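Side-chain contact in tRNA (cytosine(38)-C(5))-methyltransferase (Schizosaccharomyces pombe, PDB 6FDF), which methylates carbon 5 of cytosine 38 in the anticodon loop of tRNA(Asp), using S-adenosyl-L-methionine as methyl donor: residues His60-Thr65 against Leu98-Gln103. Residues are numbered along the deposited sequence; the frame is centred on the assembly and turned at random.
Sequences HMDIST and LDPRSQ. With SAH (S-adenosyl-L-homocysteine), chain E.
Asp62 OD1, gripped by two N-H groups, takes one bond from SAH N6 at 2.9 Å and another from Ser64 N at 3.0 Å. The second closes an Asx turn and arrives from above the carboxylate plane, 59° out of it. Here a single side chain both holds the adenine of the bound S-adenosyl-L-homocysteine and folds its own loop, for CG lies anti to the backbone N (chi1 179°) and carries the carboxylate across the start of the 3-10 turn. The other oxygen, Asp62 OD2, receives the Ser64 hydroxyl, with OG 2.8 Å away and again above the plane. Next to the N6 bond, Ile63 N meets SAH N1 at 2.9 Å in a practically straight bond of 179°, and the Ile63 side chain packs against the same end of the adenine. Replacing Asp62 with an alanine would probably leave the adenine amino group without this acceptor and take from Ser64 the partners of both its N and its OG. The same hydroxyl is where loop 98-103 makes contact: Ser64 OG presses against Pro100 CB at 3.0 Å, and Ser64 CB comes within 3.4 Å of the same carbon, a tight fit. Gln103 adds a looser touch, its CG 4.4 Å from Ser64 CB. No hydrogen bond joins the two segments; the proline rests against a serine that Asp62 already holds. The adenine-binding loop 60-65 runs from strand 58-60, at one edge of the Rossmann-like sheet, toward helix 68-74, while 98-103 leads into helix 103-111, whose Ala104 and Ile108 touch Ile63.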
# COMPACT_ATOMS: atom_id res chain seq x y z
N HIS A 60 15.69 -11.74 -2.63
CA HIS A 60 15.66 -11.22 -3.99
C HIS A 60 15.29 -12.36 -4.94
O HIS A 60 16.08 -13.29 -5.14
CB HIS A 60 17.02 -10.62 -4.37
CG HIS A 60 17.03 -9.95 -5.71
ND1 HIS A 60 17.09 -10.65 -6.89
CD2 HIS A 60 16.96 -8.64 -6.05
CE1 HIS A 60 17.08 -9.81 -7.90
NE2 HIS A 60 17.00 -8.58 -7.42
N MET A 61 14.11 -12.27 -5.54
CA MET A 61 13.67 -13.32 -6.45
C MET A 61 12.58 -12.78 -7.36
O MET A 61 11.72 -12.02 -6.91
CB MET A 61 13.17 -14.54 -5.66
CG MET A 61 12.47 -15.59 -6.48
SD MET A 61 12.38 -17.17 -5.60
CE MET A 61 12.75 -16.68 -3.92
N ASP A 62 12.65 -13.16 -8.63
CA ASP A 62 11.63 -12.80 -9.62
C ASP A 62 10.44 -13.74 -9.43
O ASP A 62 10.55 -14.94 -9.69
CB ASP A 62 12.21 -12.89 -11.03
CG ASP A 62 11.20 -12.55 -12.11
OD1 ASP A 62 10.04 -12.20 -11.80
OD2 ASP A 62 11.58 -12.65 -13.30
N ILE A 63 9.30 -13.19 -9.00
CA ILE A 63 8.12 -14.00 -8.73
C ILE A 63 7.65 -14.76 -9.96
O ILE A 63 7.03 -15.82 -9.84
CB ILE A 63 7.03 -13.09 -8.12
CG1 ILE A 63 7.41 -12.76 -6.67
CG2 ILE A 63 5.63 -13.71 -8.19
CD1 ILE A 63 6.61 -11.65 -6.04
N SER A 64 7.98 -14.27 -11.16
CA SER A 64 7.62 -14.99 -12.36
C SER A 64 8.39 -16.30 -12.54
O SER A 64 8.00 -17.11 -13.39
CB SER A 64 7.84 -14.11 -13.59
OG SER A 64 9.22 -14.05 -13.88
N THR A 65 9.45 -16.52 -11.77
CA THR A 65 10.22 -17.76 -11.85
C THR A 65 9.88 -18.75 -10.76
O THR A 65 10.44 -19.85 -10.75
CB THR A 65 11.73 -17.46 -11.81
OG1 THR A 65 12.12 -17.06 -10.49
CG2 THR A 65 12.09 -16.37 -12.81
N LEU A 98 9.56 -9.95 -24.20
CA LEU A 98 8.96 -9.46 -22.97
C LEU A 98 9.65 -9.91 -21.68
O LEU A 98 9.97 -11.09 -21.50
CB LEU A 98 7.49 -9.91 -22.91
CG LEU A 98 7.07 -11.39 -23.01
CD1 LEU A 98 7.19 -12.16 -21.69
CD2 LEU A 98 5.64 -11.49 -23.50
N ASP A 99 9.95 -8.92 -20.84
CA ASP A 99 10.42 -9.17 -19.49
C ASP A 99 9.21 -9.65 -18.68
O ASP A 99 8.08 -9.23 -18.97
CB ASP A 99 10.99 -7.89 -18.88
CG ASP A 99 11.66 -8.12 -17.53
OD1 ASP A 99 12.32 -9.16 -17.35
OD2 ASP A 99 11.53 -7.24 -16.65
N PRO A 100 9.38 -10.52 -17.71
CA PRO A 100 8.19 -10.92 -16.94
C PRO A 100 7.81 -9.82 -15.95
O PRO A 100 8.46 -9.64 -14.91
CB PRO A 100 8.65 -12.19 -16.22
CG PRO A 100 9.67 -12.77 -17.12
CD PRO A 100 10.38 -11.60 -17.76
N ARG A 101 6.74 -9.09 -16.28
CA ARG A 101 6.25 -7.97 -15.48
C ARG A 101 5.03 -8.39 -14.67
O ARG A 101 5.12 -8.74 -13.49
CB ARG A 101 5.84 -6.81 -16.39
CG ARG A 101 6.02 -7.03 -17.90
CD ARG A 101 5.18 -8.21 -18.46
NE ARG A 101 4.88 -8.21 -19.90
CZ ARG A 101 5.68 -7.79 -20.88
NH1 ARG A 101 6.91 -7.35 -20.66
NH2 ARG A 101 5.23 -7.85 -22.13
N SER A 102 3.89 -8.37 -15.36
CA SER A 102 2.60 -8.83 -14.88
C SER A 102 2.45 -10.30 -15.21
O SER A 102 1.42 -10.91 -14.92
CB SER A 102 1.46 -8.01 -15.50
OG SER A 102 0.20 -8.43 -15.01
N GLN A 103 3.50 -10.84 -15.83
CA GLN A 103 3.67 -12.26 -16.05
C GLN A 103 3.84 -12.94 -14.71
O GLN A 103 3.44 -14.10 -14.54
CB GLN A 103 4.89 -12.50 -16.96
CG GLN A 103 5.30 -13.95 -17.12
CD GLN A 103 6.01 -14.20 -18.45
OE1 GLN A 103 7.23 -14.31 -18.49
NE2 GLN A 103 5.24 -14.30 -19.52
N SAH E . 3.10 -4.16 -0.75
CA SAH E . 4.46 -3.68 -0.57
CB SAH E . 4.99 -3.01 -1.84
CG SAH E . 4.31 -3.55 -3.09
SD SAH E . 4.63 -2.56 -4.52
C SAH E . 4.52 -2.75 0.60
O SAH E . 3.48 -2.58 1.27
OXT SAH E . 5.61 -2.19 0.84
C5' SAH E . 4.99 -3.91 -5.59
C4' SAH E . 6.35 -4.51 -5.21
O4' SAH E . 6.52 -5.69 -5.97
C3' SAH E . 7.53 -3.58 -5.51
O3' SAH E . 8.36 -3.46 -4.35
C2' SAH E . 8.32 -4.32 -6.59
O2' SAH E . 9.73 -4.21 -6.39
C1' SAH E . 7.86 -5.76 -6.42
N9 SAH E . 7.82 -6.54 -7.68
C8 SAH E . 7.31 -6.17 -8.87
N7 SAH E . 7.46 -7.16 -9.78
C5 SAH E . 8.08 -8.20 -9.18
C6 SAH E . 8.54 -9.54 -9.58
N6 SAH E . 8.36 -10.00 -10.84
N1 SAH E . 9.15 -10.29 -8.63
C2 SAH E . 9.33 -9.85 -7.37
N3 SAH E . 8.94 -8.64 -6.94
C4 SAH E . 8.32 -7.78 -7.80